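Local coordinates for protein enolase from the environmental genome shotgun sequencing of the Sargasso Sea (PDB 2QGY) that is of unknown function but binds magnesium and, as a member of the enolase superfamily, probably abstracts a proton next to a substrate carboxylate, at residues Trp224-Val229 and Thr250-Ser255; Arg261-Arg266 and Asp270-Asp275; Thr141-Leu146 and His302-Met307; Ser277-Gly280 and Asp284-Glu287. All coordinates share one frame; numbering follows the deposited sequence.

Interaction 1 (Trp224-Val229 and Thr250-Ser255); sequences WIEEPV and TGEKQS. With MG (magnesium ion), chain C.
Glu227 OE2 takes hydrogen bonds from three waters, and all three carry it over to segment 250-255. Both segments sit at the C-terminal ends of neighbouring parallel strands, 224-226 and 248-250, of the TIM-barrel domain of an enolase-superfamily protein. This is where the magnesium site lies. The first water, 2.7 Å from Glu227 OE2, also accepts from Gly251 N and Lys253 N and donates to Gln254 OE1. It therefore ties the glutamate to the type I turn from Gly251 to Gln254. A second water joins Glu227 OE2 to Val229 O and Thr250 OG1. The third accepts from Gln254 NE2. No direct hydrogen bond links the two segments.

The magnesium ion is the other bridge. Magnesium is bound by Glu226 OE2 at 2.0 Å and by Glu252 OE1 at 1.9 Å. Glu226 OE2 and Glu252 OE1 lie only 2.7 Å apart because both are ligands of the metal. Their carboxylate planes are turned 64° from each other. The Glu226 chain is extended, with CG anti to the backbone N (chi1 176°), which carries OE2 out to the metal. Its other oxygen, OE1, accepts from Trp224 NE1 through the anti lone pair and pairs with Lys169. Asp200 is the third protein ligand, and three waters complete the shell.

Glu227 lies against Glu252 with the carboxylates stacked, their planes 15° apart. Such closeness of like charges is probably eased by the metal. Lys253 passes Glu227 at about a right angle, and its NZ donates a hydrogen bond to Asp94 O of the second subunit. Lys253 CE lies 3.6 Å from Glu227 OE1.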
loop_
_atom_site.group_PDB
_atom_site.type_symbol
_atom_site.label_atom_id
_atom_site.label_comp_id
_atom_site.label_asym_id
_atom_site.label_seq_id
_atom_site.Cartn_x
_atom_site.Cartn_y
_atom_site.Cartn_z
ATOM N N TRP A 224 2.959 0.100 -27.453
ATOM C CA TRP A 224 3.545 0.545 -26.175
ATOM C C TRP A 224 4.210 -0.588 -25.465
ATOM O O TRP A 224 4.008 -1.742 -25.824
ATOM C CB TRP A 224 2.525 1.270 -25.281
ATOM C CG TRP A 224 1.476 0.466 -24.512
ATOM C CD1 TRP A 224 1.657 -0.638 -23.701
ATOM C CD2 TRP A 224 0.103 0.820 -24.402
ATOM N NE1 TRP A 224 0.447 -0.996 -23.127
ATOM C CE2 TRP A 224 -0.519 -0.131 -23.559
ATOM C CE3 TRP A 224 -0.671 1.850 -24.954
ATOM C CZ2 TRP A 224 -1.885 -0.070 -23.245
ATOM C CZ3 TRP A 224 -2.035 1.906 -24.646
ATOM C CH2 TRP A 224 -2.618 0.951 -23.791
ATOM N N ILE A 225 5.030 -0.248 -24.474
ATOM C CA ILE A 225 5.780 -1.210 -23.699
ATOM C C ILE A 225 5.367 -0.943 -22.259
ATOM O O ILE A 225 5.621 0.147 -21.726
ATOM C CB ILE A 225 7.326 -0.971 -23.821
ATOM C CG1 ILE A 225 7.811 -1.219 -25.259
ATOM C CG2 ILE A 225 8.102 -1.908 -22.863
ATOM C CD1 ILE A 225 7.518 -2.593 -25.803
ATOM N N GLU A 226 4.754 -1.938 -21.639
ATOM C CA GLU A 226 4.146 -1.751 -20.341
ATOM C C GLU A 226 4.984 -2.424 -19.252
ATOM O O GLU A 226 5.458 -3.557 -19.420
ATOM C CB GLU A 226 2.725 -2.315 -20.403
ATOM C CG GLU A 226 2.000 -2.268 -19.105
ATOM C CD GLU A 226 0.515 -2.614 -19.269
ATOM O OE1 GLU A 226 -0.095 -2.282 -20.318
ATOM O OE2 GLU A 226 -0.031 -3.175 -18.317
ATOM N N GLU A 227 5.213 -1.678 -18.158
ATOM C CA GLU A 227 5.968 -2.160 -17.010
ATOM C C GLU A 227 7.301 -2.856 -17.381
ATOM O O GLU A 227 7.565 -3.960 -16.937
ATOM C CB GLU A 227 5.105 -3.076 -16.149
ATOM C CG GLU A 227 3.916 -2.362 -15.520
ATOM C CD GLU A 227 3.688 -2.863 -14.133
ATOM O OE1 GLU A 227 3.148 -3.987 -14.042
ATOM O OE2 GLU A 227 4.108 -2.174 -13.149
ATOM N N PRO A 228 8.181 -2.159 -18.127
ATOM C CA PRO A 228 9.483 -2.769 -18.469
ATOM C C PRO A 228 10.343 -2.880 -17.206
ATOM O O PRO A 228 11.245 -3.729 -17.139
ATOM C CB PRO A 228 10.108 -1.788 -19.477
ATOM C CG PRO A 228 9.433 -0.446 -19.188
ATOM C CD PRO A 228 8.032 -0.777 -18.631
ATOM N N VAL A 229 10.051 -2.023 -16.226
ATOM C CA VAL A 229 10.729 -2.056 -14.928
ATOM C C VAL A 229 9.726 -1.751 -13.813
ATOM O O VAL A 229 8.635 -1.280 -14.080
ATOM C CB VAL A 229 11.927 -1.072 -14.851
ATOM C CG1 VAL A 229 12.978 -1.404 -15.954
ATOM C CG2 VAL A 229 11.476 0.345 -14.995
ATOM N N THR A 250 3.253 2.845 -17.201
ATOM C CA THR A 250 3.460 2.368 -15.824
ATOM C C THR A 250 2.290 2.873 -14.999
ATOM O O THR A 250 1.626 3.802 -15.431
ATOM C CB THR A 250 4.803 2.885 -15.198
ATOM O OG1 THR A 250 5.036 2.253 -13.914
ATOM C CG2 THR A 250 4.803 4.382 -15.028
ATOM N N GLY A 251 2.050 2.265 -13.834
ATOM C CA GLY A 251 1.091 2.865 -12.908
ATOM C C GLY A 251 0.131 1.850 -12.315
ATOM O O GLY A 251 -0.362 2.060 -11.224
ATOM N N GLU A 252 -0.114 0.755 -13.024
ATOM C CA GLU A 252 -1.090 -0.250 -12.572
ATOM C C GLU A 252 -0.889 -0.775 -11.151
ATOM O O GLU A 252 -1.859 -1.123 -10.482
ATOM C CB GLU A 252 -1.155 -1.404 -13.565
ATOM C CG GLU A 252 0.054 -2.277 -13.628
ATOM C CD GLU A 252 -0.226 -3.534 -14.442
ATOM O OE1 GLU A 252 -0.272 -3.399 -15.665
ATOM O OE2 GLU A 252 -0.461 -4.622 -13.871
ATOM N N LYS A 253 0.349 -0.849 -10.675
ATOM C CA LYS A 253 0.581 -1.413 -9.332
ATOM C C LYS A 253 0.794 -0.321 -8.270
ATOM O O LYS A 253 1.175 -0.633 -7.138
ATOM C CB LYS A 253 1.763 -2.404 -9.381
ATOM C CG LYS A 253 1.416 -3.601 -10.295
ATOM C CD LYS A 253 2.160 -4.890 -10.048
ATOM C CE LYS A 253 1.825 -5.839 -11.203
ATOM N NZ LYS A 253 2.267 -7.246 -11.004
ATOM N N GLN A 254 0.555 0.932 -8.638
ATOM C CA GLN A 254 0.754 2.046 -7.714
ATOM C C GLN A 254 -0.547 2.831 -7.543
ATOM O O GLN A 254 -1.491 2.690 -8.347
ATOM C CB GLN A 254 1.902 2.946 -8.180
ATOM C CG GLN A 254 3.292 2.350 -7.905
ATOM C CD GLN A 254 3.712 1.339 -8.965
ATOM O OE1 GLN A 254 3.431 1.533 -10.149
ATOM N NE2 GLN A 254 4.398 0.252 -8.545
ATOM N N SER A 255 -0.635 3.608 -6.466
ATOM C CA SER A 255 -1.828 4.414 -6.217
ATOM C C SER A 255 -1.417 5.699 -5.546
ATOM O O SER A 255 -0.283 5.829 -5.064
ATOM C CB SER A 255 -2.885 3.663 -5.352
ATOM O OG SER A 255 -2.323 3.263 -4.095
HETATM MG MG MG C . 0.147 -4.731 -17.026
HETATM O O HOH W 1 2.824 -0.018 -12.191
HETATM O O HOH W 2 6.106 -0.237 -14.088
HETATM O O HOH W 3 5.377 -1.972 -10.693
HETATM O O HOH W 4 2.091 -4.794 -16.338
HETATM O O HOH W 5 -0.045 -6.341 -15.834
HETATM O O HOH W 6 -1.773 -5.401 -17.677
#

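Interaction 2 (Arg261-Arg266 and Asp270-Asp275); sequences RELISR and DIFNPD
The apolar contact centres on the ring of Phe272, which meets Leu263 and Ile264 of the helix. Ile264 comes to the edge of the ring. Its CG1 lies near the ring plane, 3.7 Å from Phe272 CZ and equally close to CE2. The two side chains cross at about a right angle. Leu263 approaches the ring obliquely. Its CD1 is 3.7 Å from Phe272 CE1, and its CB is 3.8 Å from both CE1 and CZ. Leu263 and Phe272 run past each other in opposite directions. Phe272 has CG anti to the carbonyl carbon (chi1 -63°), and the ring reaches from the strand to the helix with CE1, CZ and CE2 making the contact.

Helix 257-265 links strands 248-250 and 271-272 in a beta-alpha-beta unit of the TIM barrel. The contact packs this helix on the strand that follows it. Phe260 of the same helix adds an edge-to-face ring contact to Phe272, while Leu263 also touches Thr250 and Ile264 reaches Ile288 of helix 282-294.

No hydrogen bond crosses between the segments. Polar bonds lie within 261-266 and reach from it to the second subunit. Arg266 NH2 and Glu262 OE2 form a salt bridge of 2.9 Å, with the acceptor in the guanidinium plane and the anti lone pair of OE2 in use. Glu262 OE2 has a further partner in Ser235 of the second subunit, and Arg266 NH1 pairs with Glu262 of that subunit. Within the helix, Ser265 N donates to Arg261 O at 3.0 Å.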
loop_
_atom_site.group_PDB
_atom_site.type_symbol
_atom_site.label_atom_id
_atom_site.label_comp_id
_atom_site.label_asym_id
_atom_site.label_seq_id
_atom_site.Cartn_x
_atom_site.Cartn_y
_atom_site.Cartn_z
ATOM N N ARG A 261 2.527 12.266 -9.527
ATOM C CA ARG A 261 3.137 13.588 -9.673
ATOM C C ARG A 261 4.648 13.473 -9.826
ATOM O O ARG A 261 5.220 14.197 -10.606
ATOM C CB ARG A 261 2.771 14.521 -8.511
ATOM C CG ARG A 261 1.391 15.076 -8.711
ATOM C CD ARG A 261 0.802 15.671 -7.453
ATOM N NE ARG A 261 -0.524 16.193 -7.749
ATOM C CZ ARG A 261 -1.425 16.502 -6.818
ATOM N NH1 ARG A 261 -1.135 16.345 -5.533
ATOM N NH2 ARG A 261 -2.603 16.985 -7.170
ATOM N N GLU A 262 5.281 12.587 -9.060
ATOM C CA GLU A 262 6.723 12.343 -9.223
ATOM C C GLU A 262 7.024 11.813 -10.626
ATOM O O GLU A 262 8.007 12.248 -11.231
ATOM C CB GLU A 262 7.242 11.371 -8.166
ATOM C CG GLU A 262 8.766 11.015 -8.267
ATOM C CD GLU A 262 9.697 12.168 -7.917
ATOM O OE1 GLU A 262 9.226 13.142 -7.311
ATOM O OE2 GLU A 262 10.909 12.089 -8.252
ATOM N N LEU A 263 6.227 10.872 -11.141
ATOM C CA LEU A 263 6.471 10.351 -12.509
ATOM C C LEU A 263 6.372 11.492 -13.517
ATOM O O LEU A 263 7.180 11.588 -14.427
ATOM C CB LEU A 263 5.476 9.246 -12.912
ATOM C CG LEU A 263 5.504 7.926 -12.131
ATOM C CD1 LEU A 263 4.266 7.162 -12.579
ATOM C CD2 LEU A 263 6.766 7.121 -12.501
ATOM N N ILE A 264 5.389 12.371 -13.337
ATOM C CA ILE A 264 5.277 13.528 -14.246
ATOM C C ILE A 264 6.529 14.419 -14.182
ATOM O O ILE A 264 7.057 14.833 -15.231
ATOM C CB ILE A 264 4.007 14.361 -13.964
ATOM C CG1 ILE A 264 2.740 13.594 -14.330
ATOM C CG2 ILE A 264 3.976 15.664 -14.807
ATOM C CD1 ILE A 264 1.438 14.288 -13.792
ATOM N N SER A 265 6.979 14.691 -12.954
ATOM C CA SER A 265 8.132 15.572 -12.658
ATOM C C SER A 265 9.377 15.072 -13.325
ATOM O O SER A 265 10.220 15.851 -13.781
ATOM C CB SER A 265 8.431 15.583 -11.152
ATOM O OG SER A 265 7.475 16.330 -10.444
ATOM N N ARG A 266 9.500 13.748 -13.339
ATOM C CA ARG A 266 10.692 13.078 -13.802
ATOM C C ARG A 266 10.648 12.670 -15.284
ATOM O O ARG A 266 11.574 12.012 -15.762
ATOM C CB ARG A 266 10.928 11.831 -12.937
ATOM C CG ARG A 266 11.225 12.122 -11.433
ATOM C CD ARG A 266 12.714 12.362 -11.158
ATOM N NE ARG A 266 13.476 11.134 -11.322
ATOM C CZ ARG A 266 13.537 10.144 -10.413
ATOM N NH1 ARG A 266 14.258 9.067 -10.675
ATOM N NH2 ARG A 266 12.904 10.226 -9.238
ATOM N N ASP A 270 5.187 7.703 -20.713
ATOM C CA ASP A 270 4.393 8.312 -21.773
ATOM C C ASP A 270 2.889 8.161 -21.496
ATOM O O ASP A 270 2.074 8.982 -21.942
ATOM C CB ASP A 270 4.763 7.616 -23.087
ATOM C CG ASP A 270 6.246 7.803 -23.430
ATOM O OD1 ASP A 270 6.584 8.960 -23.709
ATOM O OD2 ASP A 270 7.074 6.857 -23.382
ATOM N N ILE A 271 2.538 7.097 -20.772
ATOM C CA ILE A 271 1.131 6.753 -20.497
ATOM C C ILE A 271 1.079 6.203 -19.076
ATOM O O ILE A 271 1.940 5.443 -18.679
ATOM C CB ILE A 271 0.630 5.633 -21.475
ATOM C CG1 ILE A 271 0.724 6.085 -22.948
ATOM C CG2 ILE A 271 -0.826 5.172 -21.115
ATOM C CD1 ILE A 271 0.608 4.925 -23.977
ATOM N N PHE A 272 0.065 6.569 -18.303
ATOM C CA PHE A 272 -0.111 5.954 -16.997
ATOM C C PHE A 272 -1.292 4.974 -17.057
ATOM O O PHE A 272 -2.286 5.268 -17.706
ATOM C CB PHE A 272 -0.477 7.011 -15.951
ATOM C CG PHE A 272 0.583 8.064 -15.713
ATOM C CD1 PHE A 272 1.944 7.795 -15.920
ATOM C CD2 PHE A 272 0.210 9.327 -15.268
ATOM C CE1 PHE A 272 2.915 8.802 -15.654
ATOM C CE2 PHE A 272 1.188 10.324 -14.996
ATOM C CZ PHE A 272 2.515 10.041 -15.186
ATOM N N ASN A 273 -1.198 3.835 -16.370
ATOM C CA ASN A 273 -2.299 2.879 -16.359
ATOM C C ASN A 273 -2.690 2.479 -14.912
ATOM O O ASN A 273 -2.750 1.312 -14.601
ATOM C CB ASN A 273 -1.984 1.655 -17.248
ATOM C CG ASN A 273 -0.887 0.758 -16.658
ATOM O OD1 ASN A 273 -0.021 1.223 -15.916
ATOM N ND2 ASN A 273 -0.959 -0.548 -16.942
ATOM N N PRO A 274 -3.019 3.459 -14.053
ATOM C CA PRO A 274 -3.520 3.078 -12.722
ATOM C C PRO A 274 -4.802 2.242 -12.949
ATOM O O PRO A 274 -5.521 2.443 -13.959
ATOM C CB PRO A 274 -3.886 4.418 -12.071
ATOM C CG PRO A 274 -4.188 5.344 -13.221
ATOM C CD PRO A 274 -3.136 4.910 -14.291
ATOM N N ASP A 275 -5.124 1.358 -12.011
ATOM C CA ASP A 275 -6.355 0.562 -12.184
ATOM C C ASP A 275 -7.544 1.435 -11.776
ATOM O O ASP A 275 -7.479 2.223 -10.828
ATOM C CB ASP A 275 -6.314 -0.714 -11.340
ATOM C CG ASP A 275 -7.484 -1.663 -11.646
ATOM O OD1 ASP A 275 -7.316 -2.588 -12.472
ATOM O OD2 ASP A 275 -8.578 -1.464 -11.081
#

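Interaction 3 (Thr141-Leu146 and His302-Met307); sequences TCWSDL and HCWNSM
Neither segment is regular helix or strand where Trp143 and Trp304 meet: Trp304 sits at the centre of an inverse gamma turn, and Ser144, next to Trp143, opens an ST turn in which Leu146 N gives a hydrogen bond of 3.0 Å to Ser144 OG. Trp143 and Trp304 meet obliquely through the outer carbons of their six-membered rings. The nearest atoms are Trp143 CZ3 and Trp304 CZ2, 4.2 Å apart. The ring centroids are 5.7 Å apart and the planes stand at 69°.

In both tryptophans CG lies anti to the backbone N (chi1 -176° in Trp143 and -173° in Trp304), which brings the two six-membered rings together. Asp145 N lies over one face of Trp143, 3.6 Å above the plane and offset toward the rim. Trp304 uses its ring nitrogen elsewhere, with Tyr333. The backbone around the rings is held by polar neighbours. Trp143 O accepts from Trp30 NE1, and Trp304 O accepts from Lys34 NZ.

The two loops follow strands 135-141 and 298-299 of the TIM barrel, at the end that carries the magnesium site. The Trp304 side chain lies about 8 Å from the metal. The contact joins loops that lie close round the barrel, with strand 327-329 between their strands, but far apart in sequence. Trp30 and Lys34 of the N-terminal part lie beside it.

No hydrogen bond or salt bridge crosses the pair. Its small apolar contact sets no strict direction, so the loops are probably held in place mainly by their polar partners elsewhere.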
loop_
_atom_site.group_PDB
_atom_site.type_symbol
_atom_site.label_atom_id
_atom_site.label_comp_id
_atom_site.label_asym_id
_atom_site.label_seq_id
_atom_site.Cartn_x
_atom_site.Cartn_y
_atom_site.Cartn_z
ATOM N N THR A 141 -6.808 -7.499 -23.807
ATOM C CA THR A 141 -5.656 -8.129 -23.190
ATOM C C THR A 141 -5.767 -9.636 -23.289
ATOM O O THR A 141 -6.803 -10.209 -22.977
ATOM C CB THR A 141 -5.514 -7.699 -21.718
ATOM O OG1 THR A 141 -5.197 -6.311 -21.683
ATOM C CG2 THR A 141 -4.427 -8.471 -21.008
ATOM N N CYS A 142 -4.692 -10.259 -23.775
ATOM C CA CYS A 142 -4.618 -11.720 -23.930
ATOM C C CYS A 142 -3.725 -12.301 -22.840
ATOM O O CYS A 142 -2.494 -12.266 -22.939
ATOM C CB CYS A 142 -3.997 -12.089 -25.272
ATOM S SG CYS A 142 -4.208 -13.826 -25.574
ATOM N N TRP A 143 -4.340 -12.811 -21.785
ATOM C CA TRP A 143 -3.599 -13.344 -20.677
ATOM C C TRP A 143 -4.360 -14.494 -20.039
ATOM O O TRP A 143 -5.582 -14.428 -19.902
ATOM C CB TRP A 143 -3.405 -12.236 -19.624
ATOM C CG TRP A 143 -2.564 -12.676 -18.469
ATOM C CD1 TRP A 143 -1.190 -12.596 -18.359
ATOM C CD2 TRP A 143 -3.026 -13.283 -17.265
ATOM N NE1 TRP A 143 -0.780 -13.127 -17.159
ATOM C CE2 TRP A 143 -1.891 -13.535 -16.459
ATOM C CE3 TRP A 143 -4.305 -13.604 -16.762
ATOM C CZ2 TRP A 143 -1.990 -14.124 -15.189
ATOM C CZ3 TRP A 143 -4.394 -14.197 -15.509
ATOM C CH2 TRP A 143 -3.249 -14.440 -14.737
ATOM N N SER A 144 -3.639 -15.537 -19.639
ATOM C CA SER A 144 -4.262 -16.633 -18.879
ATOM C C SER A 144 -3.390 -17.159 -17.725
ATOM O O SER A 144 -2.158 -17.181 -17.816
ATOM C CB SER A 144 -4.647 -17.797 -19.786
ATOM O OG SER A 144 -5.211 -18.851 -19.004
ATOM N N ASP A 145 -4.042 -17.595 -16.653
ATOM C CA ASP A 145 -3.339 -18.234 -15.532
ATOM C C ASP A 145 -3.224 -19.746 -15.686
ATOM O O ASP A 145 -2.607 -20.405 -14.842
ATOM C CB ASP A 145 -3.976 -17.888 -14.180
ATOM C CG ASP A 145 -5.335 -18.539 -13.974
ATOM O OD1 ASP A 145 -6.090 -18.664 -14.964
ATOM O OD2 ASP A 145 -5.648 -18.895 -12.802
ATOM N N LEU A 146 -3.828 -20.280 -16.749
ATOM C CA LEU A 146 -3.775 -21.712 -17.056
ATOM C C LEU A 146 -2.566 -22.078 -17.907
ATOM O O LEU A 146 -2.022 -21.249 -18.638
ATOM C CB LEU A 146 -5.065 -22.148 -17.766
ATOM C CG LEU A 146 -6.379 -21.973 -16.995
ATOM C CD1 LEU A 146 -7.555 -22.344 -17.893
ATOM C CD2 LEU A 146 -6.376 -22.807 -15.731
ATOM N N HIS A 302 -6.088 0.722 -16.205
ATOM C CA HIS A 302 -5.895 -0.701 -16.156
ATOM C C HIS A 302 -7.242 -1.204 -15.635
ATOM O O HIS A 302 -7.915 -0.504 -14.895
ATOM C CB HIS A 302 -4.749 -0.971 -15.170
ATOM C CG HIS A 302 -4.506 -2.418 -14.826
ATOM N ND1 HIS A 302 -5.060 -3.010 -13.713
ATOM C CD2 HIS A 302 -3.654 -3.336 -15.347
ATOM C CE1 HIS A 302 -4.608 -4.248 -13.591
ATOM N NE2 HIS A 302 -3.761 -4.480 -14.580
ATOM N N CYS A 303 -7.662 -2.379 -16.068
ATOM C CA CYS A 303 -8.963 -2.891 -15.623
ATOM C C CYS A 303 -8.956 -4.413 -15.528
ATOM O O CYS A 303 -9.669 -5.115 -16.260
ATOM C CB CYS A 303 -10.114 -2.385 -16.527
ATOM S SG CYS A 303 -11.757 -2.716 -15.731
ATOM N N TRP A 304 -8.123 -4.946 -14.641
ATOM C CA TRP A 304 -8.159 -6.369 -14.384
ATOM C C TRP A 304 -9.155 -6.570 -13.233
ATOM O O TRP A 304 -8.797 -6.724 -12.060
ATOM C CB TRP A 304 -6.761 -6.940 -14.107
ATOM C CG TRP A 304 -6.745 -8.441 -14.000
ATOM C CD1 TRP A 304 -7.449 -9.332 -14.751
ATOM C CD2 TRP A 304 -6.030 -9.210 -13.034
ATOM N NE1 TRP A 304 -7.201 -10.623 -14.329
ATOM C CE2 TRP A 304 -6.314 -10.575 -13.290
ATOM C CE3 TRP A 304 -5.158 -8.879 -11.991
ATOM C CZ2 TRP A 304 -5.757 -11.615 -12.532
ATOM C CZ3 TRP A 304 -4.589 -9.920 -11.235
ATOM C CH2 TRP A 304 -4.910 -11.267 -11.508
ATOM N N ASN A 305 -10.424 -6.543 -13.610
ATOM C CA ASN A 305 -11.569 -6.479 -12.676
ATOM C C ASN A 305 -12.715 -7.141 -13.432
ATOM O O ASN A 305 -12.530 -7.639 -14.565
ATOM C CB ASN A 305 -11.975 -5.024 -12.430
ATOM C CG ASN A 305 -10.912 -4.213 -11.682
ATOM O OD1 ASN A 305 -10.533 -4.545 -10.559
ATOM N ND2 ASN A 305 -10.485 -3.126 -12.273
ATOM N N SER A 306 -13.909 -7.154 -12.843
ATOM C CA SER A 306 -15.069 -7.621 -13.637
ATOM C C SER A 306 -15.342 -6.674 -14.784
ATOM O O SER A 306 -14.953 -5.519 -14.748
ATOM C CB SER A 306 -16.319 -7.734 -12.797
ATOM O OG SER A 306 -17.057 -6.515 -12.818
ATOM N N MET A 307 -16.038 -7.168 -15.804
ATOM C CA MET A 307 -16.422 -6.300 -16.911
ATOM C C MET A 307 -17.797 -5.675 -16.657
ATOM O O MET A 307 -18.473 -5.228 -17.602
ATOM C CB MET A 307 -16.348 -7.032 -18.283
ATOM C CG MET A 307 -14.914 -7.420 -18.800
ATOM S SD MET A 307 -13.893 -5.974 -19.183
ATOM C CE MET A 307 -12.882 -5.877 -17.696
#

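Interaction 4 (Ser277-Gly280 and Asp284-Glu287); sequences SGMG and DIIE
Met279 lays its side chain against the first turn of helix 282-294, touching both Ile285 and Asp284. Its CG is anti to the backbone N (chi1 169°), and the chain then bends at chi2 (81°). CB and CG pack on Ile285, and CG also reaches Asp284 CB. Met279 CB lies 3.6 Å from Ile285 CG1, and Met279 CG is 3.7 Å from the same carbon. Past the bend, the methyl group turns to the aspartate. Met279 CE is 3.9 Å from Asp284 O and a little farther from Asp284 CB.

Ile285 presents its longer branch. CG1 lies anti to the carbonyl carbon and carries CD1 on to Met279 CB, 4.0 Å away. The two side chains run past each other in opposite directions, whereas Met279 and Asp284 cross at about a right angle.

The contact belongs to the TIM-barrel domain. Segment 277-280 is part of the loop that leads from strand 271-272 into helix 282-294, so the loop folds back on the start of the helix it feeds. Met279 also touches Phe260 of helix 257-265, and Ile285 touches Val317 of helix 309-320.

A water adds a polar link between the segments, donating to Met279 O at 2.7 Å and to Asp284 OD2 at 2.6 Å. The other carboxylate oxygen, Asp284 OD1, is hydrogen-bonded to Tyr86 OH.

Gly280 has a positive phi of 136°. This backbone shape leaves no room for a CB beside Met279 O, which suits a glycine. Gly280 N is bonded to Ser106 OG, and Gly280 O accepts from Thr105 OG1.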
loop_
_atom_site.group_PDB
_atom_site.type_symbol
_atom_site.label_atom_id
_atom_site.label_comp_id
_atom_site.label_asym_id
_atom_site.label_seq_id
_atom_site.Cartn_x
_atom_site.Cartn_y
_atom_site.Cartn_z
ATOM N N SER A 277 -10.175 0.762 -10.346
ATOM C CA SER A 277 -10.729 0.379 -9.061
ATOM C C SER A 277 -9.610 0.233 -8.026
ATOM O O SER A 277 -9.807 -0.321 -6.943
ATOM C CB SER A 277 -11.470 -0.932 -9.207
ATOM O OG SER A 277 -12.754 -0.683 -9.770
ATOM N N GLY A 278 -8.424 0.746 -8.359
ATOM C CA GLY A 278 -7.302 0.628 -7.438
ATOM C C GLY A 278 -6.604 1.928 -7.107
ATOM O O GLY A 278 -5.797 1.969 -6.170
ATOM N N MET A 279 -6.889 3.005 -7.836
ATOM C CA MET A 279 -6.112 4.242 -7.661
ATOM C C MET A 279 -6.432 4.922 -6.321
ATOM O O MET A 279 -5.577 5.593 -5.739
ATOM C CB MET A 279 -6.321 5.199 -8.872
ATOM C CG MET A 279 -5.775 6.645 -8.688
ATOM S SD MET A 279 -3.998 6.752 -8.998
ATOM C CE MET A 279 -3.727 8.539 -8.705
ATOM N N GLY A 280 -7.656 4.709 -5.838
ATOM C CA GLY A 280 -8.153 5.347 -4.603
ATOM C C GLY A 280 -9.564 5.865 -4.802
ATOM O O GLY A 280 -10.377 5.908 -3.849
ATOM N N ASP A 284 -9.307 11.089 -7.856
ATOM C CA ASP A 284 -7.863 11.016 -8.045
ATOM C C ASP A 284 -7.433 10.630 -9.448
ATOM O O ASP A 284 -6.426 11.118 -9.939
ATOM C CB ASP A 284 -7.213 10.113 -6.981
ATOM C CG ASP A 284 -6.891 10.894 -5.689
ATOM O OD1 ASP A 284 -7.105 12.133 -5.676
ATOM O OD2 ASP A 284 -6.464 10.272 -4.693
ATOM N N ILE A 285 -8.189 9.754 -10.095
ATOM C CA ILE A 285 -7.906 9.408 -11.477
ATOM C C ILE A 285 -8.090 10.628 -12.386
ATOM O O ILE A 285 -7.259 10.931 -13.246
ATOM C CB ILE A 285 -8.826 8.255 -11.937
ATOM C CG1 ILE A 285 -8.343 6.958 -11.292
ATOM C CG2 ILE A 285 -8.878 8.125 -13.473
ATOM C CD1 ILE A 285 -9.079 5.745 -11.716
ATOM N N ILE A 286 -9.190 11.336 -12.187
ATOM C CA ILE A 286 -9.452 12.558 -12.961
ATOM C C ILE A 286 -8.416 13.660 -12.710
ATOM O O ILE A 286 -7.992 14.322 -13.653
ATOM C CB ILE A 286 -10.874 13.091 -12.679
ATOM C CG1 ILE A 286 -11.955 12.117 -13.188
ATOM C CG2 ILE A 286 -11.058 14.480 -13.279
ATOM C CD1 ILE A 286 -11.987 11.910 -14.699
ATOM N N GLU A 287 -8.016 13.854 -11.454
ATOM C CA GLU A 287 -7.000 14.847 -11.111
ATOM C C GLU A 287 -5.672 14.534 -11.799
ATOM O O GLU A 287 -5.049 15.414 -12.390
ATOM C CB GLU A 287 -6.794 14.910 -9.598
ATOM C CG GLU A 287 -5.806 16.002 -9.138
ATOM C CD GLU A 287 -6.089 17.371 -9.769
ATOM O OE1 GLU A 287 -7.261 17.828 -9.712
ATOM O OE2 GLU A 287 -5.134 18.006 -10.297
HETATM O O HOH W 7 -5.308 7.962 -4.387
#

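Overall arrangement
Interactions 1, 2 and 4 are buried, while interaction 3 lies at the surface. Interactions 1 and 2 share the barrel sheet and meet where Asn273 OD1 accepts from Glu252 N. Interaction 2 packs a helix on its strand with apolar side chains, and interaction 4 does likewise for a loop and the next helix, with one water added. Interaction 1 sits at the magnesium end of the barrel and is made of carboxylates, metal and water. Interaction 3 borders the same end with two indoles. It is tied to interaction 2 through Asp275, whose carboxylate oxygens are probably hydrogen-bonded to His302 and Asn305.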